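Local structure of putative tetR family transcriptional regulator (Streptomyces coelicolor A3, 2Q24) at residues K19-A24 / E59-A64; N68-L73 / I98-A103; E88-W93 / S131-L136; G144-D149 / D184-T189; A157-I162 / R177-V182. The protein probably binds DNA as a dimeric transcription factor of the TetR family, each subunit being built entirely of helices and loops. All coordinates share one frame; numbering follows the deposited sequence. Where two conformers were deposited one is given.

Contact 1: K19-A24 / E59-A64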
# COMPACT_ATOMS: atom_id res chain seq x y z
N LYS B 19 -16.75 -6.01 -1.50
CA LYS B 19 -17.80 -6.42 -0.58
C LYS B 19 -17.41 -7.57 0.30
O LYS B 19 -17.67 -7.53 1.51
CB LYS B 19 -19.12 -6.71 -1.32
CG LYS B 19 -20.01 -5.49 -1.38
CD LYS B 19 -21.18 -5.67 -2.32
CE LYS B 19 -22.01 -6.88 -1.96
NZ LYS B 19 -23.30 -6.95 -2.73
N ILE B 20 -16.78 -8.58 -0.29
CA ILE B 20 -16.36 -9.76 0.44
C ILE B 20 -15.35 -9.34 1.47
O ILE B 20 -15.44 -9.74 2.64
CB ILE B 20 -15.76 -10.85 -0.51
CG1 ILE B 20 -16.87 -11.54 -1.31
CG2 ILE B 20 -15.02 -11.93 0.30
CD1 ILE B 20 -16.33 -12.46 -2.45
N LEU B 21 -14.36 -8.55 1.01
CA LEU B 21 -13.25 -8.19 1.89
C LEU B 21 -13.68 -7.29 3.04
O LEU B 21 -13.23 -7.48 4.16
CB LEU B 21 -12.09 -7.58 1.08
CG LEU B 21 -11.54 -8.56 0.03
CD1 LEU B 21 -10.40 -7.91 -0.72
CD2 LEU B 21 -11.07 -9.92 0.66
N ALA B 22 -14.58 -6.35 2.78
CA ALA B 22 -15.14 -5.50 3.83
C ALA B 22 -15.88 -6.36 4.87
O ALA B 22 -15.67 -6.21 6.08
CB ALA B 22 -16.08 -4.46 3.23
N ALA B 23 -16.71 -7.27 4.38
CA ALA B 23 -17.42 -8.23 5.25
C ALA B 23 -16.45 -9.12 6.04
O ALA B 23 -16.66 -9.35 7.25
CB ALA B 23 -18.42 -9.08 4.43
N ALA B 24 -15.39 -9.62 5.39
CA ALA B 24 -14.36 -10.39 6.08
C ALA B 24 -13.72 -9.62 7.24
O ALA B 24 -13.52 -10.16 8.32
CB ALA B 24 -13.28 -10.85 5.08
N GLU B 59 -6.88 -18.54 5.37
CA GLU B 59 -5.78 -17.59 5.54
C GLU B 59 -5.58 -16.65 4.34
O GLU B 59 -5.14 -15.51 4.50
CB GLU B 59 -4.45 -18.23 6.01
CG GLU B 59 -4.24 -19.69 5.86
CD GLU B 59 -5.29 -20.57 6.52
OE1 GLU B 59 -5.36 -20.68 7.76
OE2 GLU B 59 -6.06 -21.17 5.75
N ALA B 60 -5.91 -17.13 3.14
CA ALA B 60 -5.82 -16.26 1.97
C ALA B 60 -6.89 -15.15 2.07
O ALA B 60 -6.64 -13.99 1.73
CB ALA B 60 -5.97 -17.04 0.74
N LEU B 61 -8.07 -15.52 2.55
CA LEU B 61 -9.16 -14.54 2.81
C LEU B 61 -8.76 -13.52 3.85
O LEU B 61 -8.92 -12.32 3.64
CB LEU B 61 -10.49 -15.25 3.19
CG LEU B 61 -11.69 -14.30 3.37
CD1 LEU B 61 -11.94 -13.52 2.06
CD2 LEU B 61 -12.96 -15.06 3.83
N ILE B 62 -8.23 -13.97 4.98
CA ILE B 62 -7.78 -13.06 6.04
C ILE B 62 -6.72 -12.11 5.52
O ILE B 62 -6.82 -10.90 5.70
CB ILE B 62 -7.18 -13.87 7.22
CG1 ILE B 62 -8.31 -14.67 7.91
CG2 ILE B 62 -6.49 -12.95 8.24
CD1 ILE B 62 -7.79 -15.87 8.70
N GLU B 63 -5.69 -12.65 4.86
CA GLU B 63 -4.62 -11.78 4.30
C GLU B 63 -5.15 -10.74 3.33
O GLU B 63 -4.84 -9.54 3.45
CB GLU B 63 -3.51 -12.61 3.63
CG GLU B 63 -2.53 -11.69 2.94
CD GLU B 63 -1.33 -12.37 2.38
OE1 GLU B 63 -0.99 -13.48 2.82
OE2 GLU B 63 -0.74 -11.76 1.45
N ALA B 64 -5.93 -11.18 2.34
CA ALA B 64 -6.55 -10.24 1.37
C ALA B 64 -7.42 -9.16 2.03
O ALA B 64 -7.37 -7.97 1.65
CB ALA B 64 -7.37 -11.02 0.35

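Contact 2: N68-L73 / I98-A103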
# COMPACT_ATOMS: atom_id res chain seq x y z
N ASN B 68 -6.62 -5.27 1.87
CA ASN B 68 -7.62 -4.38 1.34
C ASN B 68 -7.95 -3.24 2.30
O ASN B 68 -8.12 -2.10 1.87
CB ASN B 68 -8.91 -5.18 1.02
CG ASN B 68 -10.00 -4.30 0.44
OD1 ASN B 68 -10.97 -4.01 1.11
ND2 ASN B 68 -9.83 -3.89 -0.83
N GLU B 69 -8.02 -3.54 3.61
CA GLU B 69 -8.31 -2.54 4.63
C GLU B 69 -7.20 -1.44 4.65
O GLU B 69 -7.48 -0.24 4.70
CB GLU B 69 -8.45 -3.22 6.02
CG GLU B 69 -8.63 -2.26 7.21
CD GLU B 69 -10.03 -1.73 7.39
OE1 GLU B 69 -10.94 -2.05 6.57
OE2 GLU B 69 -10.24 -0.98 8.37
N VAL B 70 -5.96 -1.90 4.62
CA VAL B 70 -4.79 -0.99 4.54
C VAL B 70 -4.88 -0.13 3.28
O VAL B 70 -4.71 1.09 3.34
CB VAL B 70 -3.48 -1.82 4.54
CG1 VAL B 70 -2.23 -0.92 4.22
CG2 VAL B 70 -3.32 -2.51 5.94
N ALA B 71 -5.12 -0.74 2.12
CA ALA B 71 -5.12 0.03 0.89
C ALA B 71 -6.27 1.04 0.87
O ALA B 71 -6.08 2.20 0.46
CB ALA B 71 -5.19 -0.89 -0.31
N ARG B 72 -7.45 0.66 1.35
CA ARG B 72 -8.54 1.65 1.40
C ARG B 72 -8.19 2.86 2.29
O ARG B 72 -8.49 3.99 1.92
CB ARG B 72 -9.86 1.01 1.83
CG ARG B 72 -10.41 0.18 0.65
CD ARG B 72 -11.81 -0.39 0.97
NE ARG B 72 -11.70 -1.57 1.81
N LEU B 73 -7.54 2.61 3.42
CA LEU B 73 -7.11 3.65 4.33
C LEU B 73 -6.11 4.60 3.63
O LEU B 73 -6.27 5.81 3.68
CB LEU B 73 -6.48 3.02 5.58
CG LEU B 73 -5.87 4.03 6.55
CD1 LEU B 73 -6.96 4.94 7.12
CD2 LEU B 73 -5.13 3.28 7.67
N ILE B 98 -7.92 4.99 13.24
CA ILE B 98 -8.35 4.28 14.46
C ILE B 98 -9.30 3.15 14.11
O ILE B 98 -9.22 2.08 14.70
CB ILE B 98 -8.97 5.24 15.53
CG1 ILE B 98 -7.86 6.15 16.02
CG2 ILE B 98 -9.56 4.45 16.76
CD1 ILE B 98 -6.81 5.45 16.89
N ASP B 99 -10.17 3.37 13.11
CA ASP B 99 -11.09 2.29 12.61
C ASP B 99 -10.29 1.05 12.14
O ASP B 99 -10.62 -0.09 12.48
CB ASP B 99 -11.92 2.79 11.43
CG ASP B 99 -12.98 3.84 11.81
OD1 ASP B 99 -13.41 3.93 12.99
OD2 ASP B 99 -13.42 4.55 10.87
N TYR B 100 -9.24 1.31 11.36
CA TYR B 100 -8.29 0.29 10.87
C TYR B 100 -7.56 -0.42 12.03
O TYR B 100 -7.48 -1.64 12.08
CB TYR B 100 -7.28 0.96 9.94
CG TYR B 100 -5.95 0.26 9.93
CD1 TYR B 100 -5.78 -0.96 9.31
CD2 TYR B 100 -4.85 0.82 10.63
CE1 TYR B 100 -4.54 -1.62 9.35
CE2 TYR B 100 -3.61 0.17 10.65
CZ TYR B 100 -3.48 -1.06 10.03
OH TYR B 100 -2.25 -1.70 10.05
N ALA B 101 -7.02 0.37 12.96
CA ALA B 101 -6.23 -0.20 14.07
C ALA B 101 -7.08 -1.03 15.05
O ALA B 101 -6.62 -2.04 15.62
CB ALA B 101 -5.48 0.95 14.78
N THR B 102 -8.32 -0.61 15.23
CA THR B 102 -9.32 -1.34 16.02
C THR B 102 -9.61 -2.70 15.38
O THR B 102 -9.62 -3.75 16.08
CB THR B 102 -10.62 -0.50 16.18
OG1 THR B 102 -10.31 0.60 17.06
CG2 THR B 102 -11.78 -1.33 16.80
N ALA B 103 -9.85 -2.69 14.06
CA ALA B 103 -10.02 -3.92 13.27
C ALA B 103 -8.79 -4.84 13.34
O ALA B 103 -8.93 -6.07 13.60
CB ALA B 103 -10.40 -3.59 11.84

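Contact 3: E88-W93 / S131-L136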
# COMPACT_ATOMS: atom_id res chain seq x y z
N GLU B 88 -8.16 19.42 8.44
CA GLU B 88 -9.41 18.66 8.56
C GLU B 88 -9.36 17.37 7.77
O GLU B 88 -9.91 16.36 8.24
CB GLU B 88 -10.57 19.53 8.08
CG GLU B 88 -10.87 20.64 9.07
CD GLU B 88 -12.09 21.47 8.68
OE1 GLU B 88 -13.03 20.97 7.99
OE2 GLU B 88 -12.13 22.66 9.08
N ALA B 89 -8.71 17.37 6.60
CA ALA B 89 -8.39 16.05 5.97
C ALA B 89 -7.63 15.11 6.93
O ALA B 89 -8.01 13.93 7.12
CB ALA B 89 -7.64 16.20 4.59
N LEU B 90 -6.51 15.59 7.50
CA LEU B 90 -5.77 14.84 8.51
C LEU B 90 -6.69 14.32 9.64
O LEU B 90 -6.71 13.12 9.90
CB LEU B 90 -4.60 15.73 9.04
CG LEU B 90 -3.82 15.13 10.21
CD1 LEU B 90 -3.10 13.79 9.73
CD2 LEU B 90 -2.82 16.26 10.59
N ARG B 91 -7.52 15.19 10.22
CA ARG B 91 -8.44 14.79 11.29
C ARG B 91 -9.38 13.65 10.85
O ARG B 91 -9.53 12.67 11.56
CB ARG B 91 -9.25 16.02 11.77
CG ARG B 91 -10.43 15.73 12.72
CD ARG B 91 -11.05 17.01 13.31
NE ARG B 91 -10.04 18.00 13.75
CZ ARG B 91 -9.54 18.15 14.99
NH1 ARG B 91 -9.95 17.41 16.01
NH2 ARG B 91 -8.64 19.07 15.21
N ALA B 92 -10.03 13.81 9.68
CA ALA B 92 -10.96 12.75 9.20
C ALA B 92 -10.21 11.46 9.01
O ALA B 92 -10.67 10.37 9.40
CB ALA B 92 -11.67 13.18 7.92
N TRP B 93 -9.02 11.55 8.43
CA TRP B 93 -8.23 10.33 8.20
C TRP B 93 -7.77 9.65 9.48
O TRP B 93 -7.74 8.43 9.57
CB TRP B 93 -7.02 10.68 7.31
CG TRP B 93 -6.22 9.45 6.87
CD1 TRP B 93 -6.40 8.71 5.72
CD2 TRP B 93 -5.14 8.87 7.58
NE1 TRP B 93 -5.46 7.68 5.68
CE2 TRP B 93 -4.69 7.75 6.82
CE3 TRP B 93 -4.52 9.16 8.81
CZ2 TRP B 93 -3.60 6.97 7.22
CZ3 TRP B 93 -3.41 8.36 9.23
CH2 TRP B 93 -2.99 7.26 8.44
N SER B 131 3.35 6.72 4.97
CA SER B 131 3.46 7.65 3.85
C SER B 131 2.19 8.42 3.63
O SER B 131 2.24 9.59 3.27
CB SER B 131 3.88 6.89 2.58
OG SER B 131 4.21 7.80 1.54
N ALA B 132 1.04 7.78 3.89
CA ALA B 132 -0.28 8.46 3.77
C ALA B 132 -0.33 9.58 4.80
O ALA B 132 -0.78 10.69 4.53
CB ALA B 132 -1.40 7.44 4.03
N LEU B 133 0.12 9.26 6.00
CA LEU B 133 0.24 10.25 7.05
C LEU B 133 1.18 11.40 6.65
O LEU B 133 0.85 12.55 6.84
CB LEU B 133 0.75 9.56 8.28
CG LEU B 133 0.56 10.16 9.65
CD1 LEU B 133 -0.81 10.85 9.87
CD2 LEU B 133 0.84 9.03 10.71
N THR B 134 2.34 11.06 6.12
CA THR B 134 3.26 12.09 5.61
C THR B 134 2.60 13.02 4.57
O THR B 134 2.79 14.26 4.61
CB THR B 134 4.54 11.41 5.02
OG1 THR B 134 5.20 10.71 6.08
CG2 THR B 134 5.50 12.43 4.42
N ALA B 135 1.85 12.44 3.63
CA ALA B 135 1.16 13.24 2.62
C ALA B 135 0.19 14.28 3.25
O ALA B 135 0.23 15.49 2.92
CB ALA B 135 0.46 12.36 1.56
N LEU B 136 -0.57 13.81 4.24
CA LEU B 136 -1.52 14.66 4.99
C LEU B 136 -0.77 15.73 5.77
O LEU B 136 -1.13 16.93 5.71
CB LEU B 136 -2.36 13.78 5.90
CG LEU B 136 -3.45 12.91 5.19
CD1 LEU B 136 -3.79 11.80 6.25
CD2 LEU B 136 -4.66 13.71 4.72

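Contact 4: G144-D149 / D184-T189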
# COMPACT_ATOMS: atom_id res chain seq x y z
N GLY B 144 0.25 26.07 6.54
CA GLY B 144 0.39 26.72 7.82
C GLY B 144 -0.63 26.30 8.87
O GLY B 144 -0.76 26.98 9.88
N GLU B 145 -1.33 25.18 8.64
CA GLU B 145 -2.43 24.80 9.53
C GLU B 145 -1.96 23.92 10.67
O GLU B 145 -2.71 23.73 11.64
CB GLU B 145 -3.53 24.08 8.71
CG GLU B 145 -4.29 25.06 7.81
CD GLU B 145 -5.38 24.40 6.94
OE1 GLU B 145 -5.66 23.19 7.12
OE2 GLU B 145 -5.93 25.11 6.07
N ILE B 146 -0.79 23.30 10.49
CA ILE B 146 -0.11 22.59 11.56
C ILE B 146 1.35 22.98 11.58
O ILE B 146 1.91 23.50 10.58
CB ILE B 146 -0.21 21.02 11.47
CG1 ILE B 146 0.43 20.49 10.19
CG2 ILE B 146 -1.68 20.55 11.67
CD1 ILE B 146 0.74 18.95 10.26
N ARG B 147 1.99 22.72 12.71
CA ARG B 147 3.45 22.81 12.81
C ARG B 147 4.09 21.86 11.82
O ARG B 147 3.49 20.87 11.37
CB ARG B 147 3.92 22.46 14.24
CG ARG B 147 3.51 21.06 14.65
CD ARG B 147 3.49 20.89 16.18
NE ARG B 147 4.86 21.02 16.73
CZ ARG B 147 5.15 20.84 18.01
NH1 ARG B 147 4.17 20.57 18.91
NH2 ARG B 147 6.42 20.94 18.41
N SER B 148 5.34 22.16 11.48
CA SER B 148 6.03 21.36 10.45
C SER B 148 7.13 20.46 11.04
O SER B 148 7.83 19.75 10.29
CB SER B 148 6.66 22.29 9.41
OG SER B 148 7.60 23.11 10.05
N ASP B 149 7.27 20.47 12.36
CA ASP B 149 8.37 19.76 13.00
C ASP B 149 8.02 18.41 13.66
O ASP B 149 8.83 17.87 14.42
CB ASP B 149 9.03 20.67 14.03
CG ASP B 149 8.08 21.01 15.18
OD1 ASP B 149 6.87 21.02 14.93
OD2 ASP B 149 8.50 21.28 16.32
N ASP B 184 -4.48 18.79 18.56
CA ASP B 184 -4.13 20.07 19.21
C ASP B 184 -2.63 20.24 19.47
O ASP B 184 -2.11 21.36 19.40
CB ASP B 184 -4.92 20.29 20.50
CG ASP B 184 -6.36 20.65 20.23
OD1 ASP B 184 -6.72 20.94 19.04
OD2 ASP B 184 -7.14 20.57 21.19
N GLY B 185 -1.92 19.14 19.72
CA GLY B 185 -0.44 19.21 19.85
C GLY B 185 0.21 19.65 18.53
O GLY B 185 1.37 20.10 18.52
N LEU B 186 -0.53 19.52 17.40
CA LEU B 186 0.01 19.87 16.08
C LEU B 186 -0.19 21.35 15.78
O LEU B 186 0.30 21.85 14.77
CB LEU B 186 -0.72 19.07 14.98
CG LEU B 186 -0.43 17.55 15.03
CD1 LEU B 186 -1.16 16.89 13.86
CD2 LEU B 186 1.07 17.19 15.05
N ARG B 187 -0.91 22.07 16.65
CA ARG B 187 -1.19 23.49 16.38
C ARG B 187 0.12 24.27 16.17
O ARG B 187 1.07 24.04 16.92
CB ARG B 187 -2.01 24.10 17.55
CG ARG B 187 -3.42 23.54 17.67
CD ARG B 187 -4.29 24.42 18.66
NE ARG B 187 -4.28 24.04 20.09
CZ ARG B 187 -3.20 23.86 20.86
NH1 ARG B 187 -2.00 23.95 20.35
NH2 ARG B 187 -3.32 23.54 22.17
N PRO B 188 0.16 25.18 15.16
CA PRO B 188 1.28 26.07 14.76
C PRO B 188 1.53 26.95 15.99
O PRO B 188 0.57 27.29 16.69
CB PRO B 188 0.78 26.77 13.48
CG PRO B 188 -0.66 26.62 13.51
CD PRO B 188 -1.03 25.42 14.33
N THR B 189 2.77 27.41 16.16
CA THR B 189 3.04 28.70 16.83
C THR B 189 2.12 29.86 16.52
O THR B 189 1.47 30.40 17.44
CB THR B 189 4.54 29.04 16.70

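Contact 5: A157-I162 / R177-V182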
# COMPACT_ATOMS: atom_id res chain seq x y z
N ALA B 157 2.78 6.37 15.86
CA ALA B 157 2.83 5.72 17.18
C ALA B 157 1.77 6.33 18.12
O ALA B 157 1.21 5.66 18.94
CB ALA B 157 4.21 5.93 17.77
N ALA B 158 1.54 7.62 17.98
CA ALA B 158 0.48 8.30 18.81
C ALA B 158 -0.87 7.71 18.50
O ALA B 158 -1.63 7.32 19.39
CB ALA B 158 0.53 9.86 18.52
N LEU B 159 -1.20 7.61 17.22
CA LEU B 159 -2.50 7.03 16.87
C LEU B 159 -2.64 5.53 17.26
O LEU B 159 -3.70 5.08 17.69
CB LEU B 159 -2.70 7.21 15.34
CG LEU B 159 -2.73 8.66 14.84
CD1 LEU B 159 -2.69 8.67 13.22
CD2 LEU B 159 -3.94 9.38 15.35
N ALA B 160 -1.57 4.78 17.06
CA ALA B 160 -1.51 3.37 17.47
C ALA B 160 -1.81 3.25 18.95
O ALA B 160 -2.50 2.33 19.34
CB ALA B 160 -0.17 2.77 17.18
N GLY B 161 -1.28 4.18 19.74
CA GLY B 161 -1.48 4.13 21.17
C GLY B 161 -2.93 4.34 21.56
O GLY B 161 -3.45 3.68 22.48
N ILE B 162 -3.59 5.26 20.87
CA ILE B 162 -5.02 5.53 21.10
C ILE B 162 -5.82 4.27 20.80
O ILE B 162 -6.71 3.91 21.54
CB ILE B 162 -5.52 6.70 20.21
CG1 ILE B 162 -4.77 7.97 20.68
CG2 ILE B 162 -7.07 6.91 20.35
CD1 ILE B 162 -5.06 9.20 19.85
N ARG B 177 -11.74 12.13 22.04
CA ARG B 177 -11.03 13.14 22.85
C ARG B 177 -9.49 13.06 22.76
O ARG B 177 -8.82 14.10 22.71
CB ARG B 177 -11.47 13.16 24.31
CG ARG B 177 -12.97 13.66 24.43
CD ARG B 177 -13.40 13.89 25.88
NE ARG B 177 -13.15 12.75 26.75
CZ ARG B 177 -13.99 11.77 27.02
NH1 ARG B 177 -15.23 11.76 26.53
NH2 ARG B 177 -13.57 10.79 27.81
N LEU B 178 -8.95 11.84 22.71
CA LEU B 178 -7.49 11.66 22.51
C LEU B 178 -7.04 12.11 21.14
O LEU B 178 -6.01 12.76 21.00
CB LEU B 178 -7.14 10.18 22.72
CG LEU B 178 -7.20 9.71 24.18
CD1 LEU B 178 -7.03 8.20 24.20
CD2 LEU B 178 -6.04 10.36 25.00
N LEU B 179 -7.82 11.79 20.10
CA LEU B 179 -7.53 12.33 18.78
C LEU B 179 -7.48 13.85 18.81
O LEU B 179 -6.56 14.45 18.24
CB LEU B 179 -8.52 11.84 17.69
CG LEU B 179 -8.32 10.37 17.23
CD1 LEU B 179 -9.42 9.98 16.23
CD2 LEU B 179 -6.93 10.14 16.60
N ASP B 180 -8.44 14.47 19.49
CA ASP B 180 -8.50 15.94 19.56
C ASP B 180 -7.23 16.48 20.24
O ASP B 180 -6.65 17.48 19.79
CB ASP B 180 -9.74 16.37 20.33
CG ASP B 180 -11.03 16.22 19.50
OD1 ASP B 180 -10.94 15.98 18.27
OD2 ASP B 180 -12.14 16.29 20.07
N LEU B 181 -6.79 15.81 21.29
CA LEU B 181 -5.64 16.24 22.08
C LEU B 181 -4.40 16.16 21.21
O LEU B 181 -3.58 17.10 21.18
CB LEU B 181 -5.45 15.37 23.32
CG LEU B 181 -4.24 15.63 24.19
CD1 LEU B 181 -4.22 17.06 24.76
CD2 LEU B 181 -4.27 14.62 25.32
N VAL B 182 -4.26 15.05 20.49
CA VAL B 182 -3.06 14.86 19.59
C VAL B 182 -3.05 15.89 18.47
O VAL B 182 -2.02 16.51 18.21
CB VAL B 182 -3.03 13.42 19.02
CG1 VAL B 182 -2.05 13.32 17.87
CG2 VAL B 182 -2.64 12.45 20.15

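Contact 1: K19-A24 / E59-A64
Segments 19-24 and 59-64 are both helical and cross almost perpendicularly, with their axes 93° apart and 9.5 Å from each other at the closest point. The contact is wholly apolar, and Leu-61 and Leu-21 share most of it. Leu-61 has its CG anti to the backbone N (chi1 -175°), which swings the branched end out toward helix 17-31. There CD1 is wedged between two neighbours: it lies 3.9 Å from CG2 of Ile-20, whose side chain runs at about a right angle to it, and 4.0 Å from CD2 of Leu-21. The methyl of Ala-24 closes in on the branch point, with its CB 4.2 Å from Leu-61 CG. About one turn on from Leu-61, Ala-64 meets both methyls of Leu-21: CD2 touches its CB at 3.9 Å, while CD1 rests near its carbonyl O. The crossing belongs to the TetR-type DNA-binding region, whose predicted helix-turn-helix motif lies at residues 36-55. Leu-37 and Ile-40 of helix 37-43 cover Leu-61, Phe-55 packs on Leu-21, Leu-61 and Ala-64, and Phe-28 of helix 17-31 also touches Leu-61.

Contact 2: N68-L73 / I98-A103
This is antiparallel helix packing near the centre of the chain, where Tyr-100 of helix 86-106 lies against Glu-69, Val-70 and Leu-73 of helix 58-75. The two segment axes run 10.4 Å apart at 170°, and no hydrogen bond links them. The side chain of Tyr-100 leaves with CG anti to the backbone N (chi1 151°), which sends the ring across the flank of the 68-73 helix. Glu-69 comes to the ring edge, its CG in the ring plane and 3.8 Å from CD1. A bend at chi2 (79°) then turns the carboxylate along the backbone of the 98-103 helix, so that OE2 sits 3.4 Å from Tyr-100 CA, the carboxylate lying nearly coplanar with the ring. Val-70 CG2 meets CE1 of Tyr-100 at 3.7 Å, the two side chains pointing the same way. Leu-73 arrives at about a right angle and sets CD2 3.9 Å from Tyr-100 CD2. Beyond these carbons, the phenol OH of Tyr-100 is hydrogen-bonded to the hydroxyl of Tyr-66. Replacing Tyr-100 with an alanine would probably open a gap beside Val-70 and Leu-73 and leave the Tyr-66 hydroxyl without this partner. Helix 125-142 closes over the pair through Ile-129, which touches both Val-70 and Tyr-100, while Val-25 of helix 17-31 packs against Glu-69 and Ala-103.

Contact 3: E88-W93 / S131-L136
One face of the Trp-93 indole is covered by Leu-136, whose CD1 stands 3.3 Å above the ring plane, offset toward the rim, and 3.4 Å from CG of Trp-93. Two further groups approach the six-membered ring obliquely: Ala-132 CB lies 3.9 Å from Trp-93 CZ2, and Leu-133 CD1 is 3.7 Å from CZ3. Leu-133 and the indole cross at about a right angle. The indole NE1 is hydrogen-bonded to the carbonyl O of Leu-73. Leu-136, with CG anti to its carbonyl carbon (chi1 -73°), divides its two methyls: CD1 goes to the indole, and CD2 to the methyl of Ala-89 at 3.9 Å. Leu-90 adds a second leucine pair, its CD1 3.7 Å from Leu-133 CD1 and also against Leu-136 CB. A leucine in place of Trp-93 would probably leave Ala-132 and Leu-136 poorly covered and deprive the carbonyl O of Leu-73 of the indole N-H. The segments run nearly antiparallel, at 153°, joining helices 86-106 and 125-142 in the buried core of the C-terminal region. Helix 77-83 adds Val-77 and Leu-80 to the indole's surroundings, and Leu-159 of helix 152-165 also reaches it. Leu-183 of helix 172-185 packs on Leu-90.

Contact 4: G144-D149 / D184-T189
A Schellman motif at Gly-144 ends helix 125-142, and the loop that follows pairs with residues 184-189, so the contact joins that loop to the C-terminal end of the chain at the far end of the SbtR-like C-terminal region. With phi of 71°, Gly-144 turns the chain out of the helix. Two hydrogen bonds then tie residue 147 to the other segment. The backbone N of Arg-147 donates to the carbonyl O of Leu-186 at 2.8 Å and almost straight, 170° at the hydrogen. That same oxygen also receives a CA-H contact from Ile-146, 3.3 Å from its CA, while Ile-146 CG2 lies alongside Leu-186 CB at 3.8 Å. Around this pair, Met-137 and Ala-141 of helix 125-142 pack on Ile-146, and Leu-90 of helix 86-106 meets Leu-186. Pro-188 packs against the start of the loop, its CG 3.6 Å from the carbonyl O of Gly-144 and its CD equally near that of Glu-145. The Arg-147 side chain starts out between its own N and carbonyl carbon (chi1 59°) and bends at chi3, which carries the guanidinium over to the carbonyl of Gly-185. Asp-149 holds the group side-on: NE meets OD1 at 2.7 Å on its syn lone pair, in a salt bridge, and NH2 bonds to OD2. With this grip fixing its rotation, the guanidinium presents NH1 in its own plane to the other segment, and NH1 donates to the carbonyl O of Gly-185 at 2.9 Å.

Contact 5: A157-I162 / R177-V182
Ile-162 and Leu-159 form the tight part of this contact against Leu-178 and Leu-179, whereas Ala-158 and Val-182 CG1 meet more loosely at its partly exposed margin. The closest approach is between methyls: Leu-159 CD2 and Leu-179 CD2 are only 3.3 Å apart, nearer than carbons usually come, with the two side chains crossing at about a right angle. Ile-162 makes the broadest contact. Its CG1 is anti to the carbonyl carbon (chi1 -65°) and chi2 is extended, which sends CD1 across against the other helix. There CD1 touches Leu-178 CB at 3.7 Å, Leu-179 CD2 at 3.9 Å and, less closely, Val-182 CG2 at 4.1 Å. Ile-162 and Leu-178 slide past each other in opposite directions, so the contact extends along their lengths: CG2 of Ile-162 also comes within 4.1 Å of Leu-178 CD1. Leu-178 thus packs closely through its CB, yet the residue as a whole stays partly exposed, with Thr-165 touching it.

On the loose side Ala-158 offers a single methyl, and its CB stays 4.4 Å from Val-182 CG1. Val-182 is also partly exposed, although Met-155 packs on it. On the buried side, Phe-97 of helix 86-106 meets Leu-159, while Thr-94 and Arg-95 of the same helix touch Leu-179. No hydrogen bond crosses between the segments. With axes 10.3 Å apart and directions 163° from each other, the arrangement is that of an antiparallel helical hairpin, formed by the last two helices of the chain, 152-165 and 172-185, and packed on helix 86-106.

How the contacts relate
Contact 1 closes first along the chain, in the TetR-type DNA-binding region; contacts 3, 4 and 5 belong to the SbtR-like C-terminal region, and contact 2 sits near the centre of the chain. Helix 58-75 runs through contacts 1 and 2, whose centres are 12 Å apart. Helix 86-106 carries contact 3 and then contact 2, whose segments alternate along the chain; their centres are 14 Å apart, and Leu-73 O and Trp-93 NE1 join them by a probable hydrogen bond. Contact 5 is nested inside the loop closed by contact 4, and a salt bridge from Arg-91 to Asp-180 ties it to contact 3. Contacts 1 and 4 lie 38 Å apart between centres: helices 58-75 and 86-106 join contacts 1, 2 and 3, and Leu-90 packing on Leu-186 links contact 3 to contact 4.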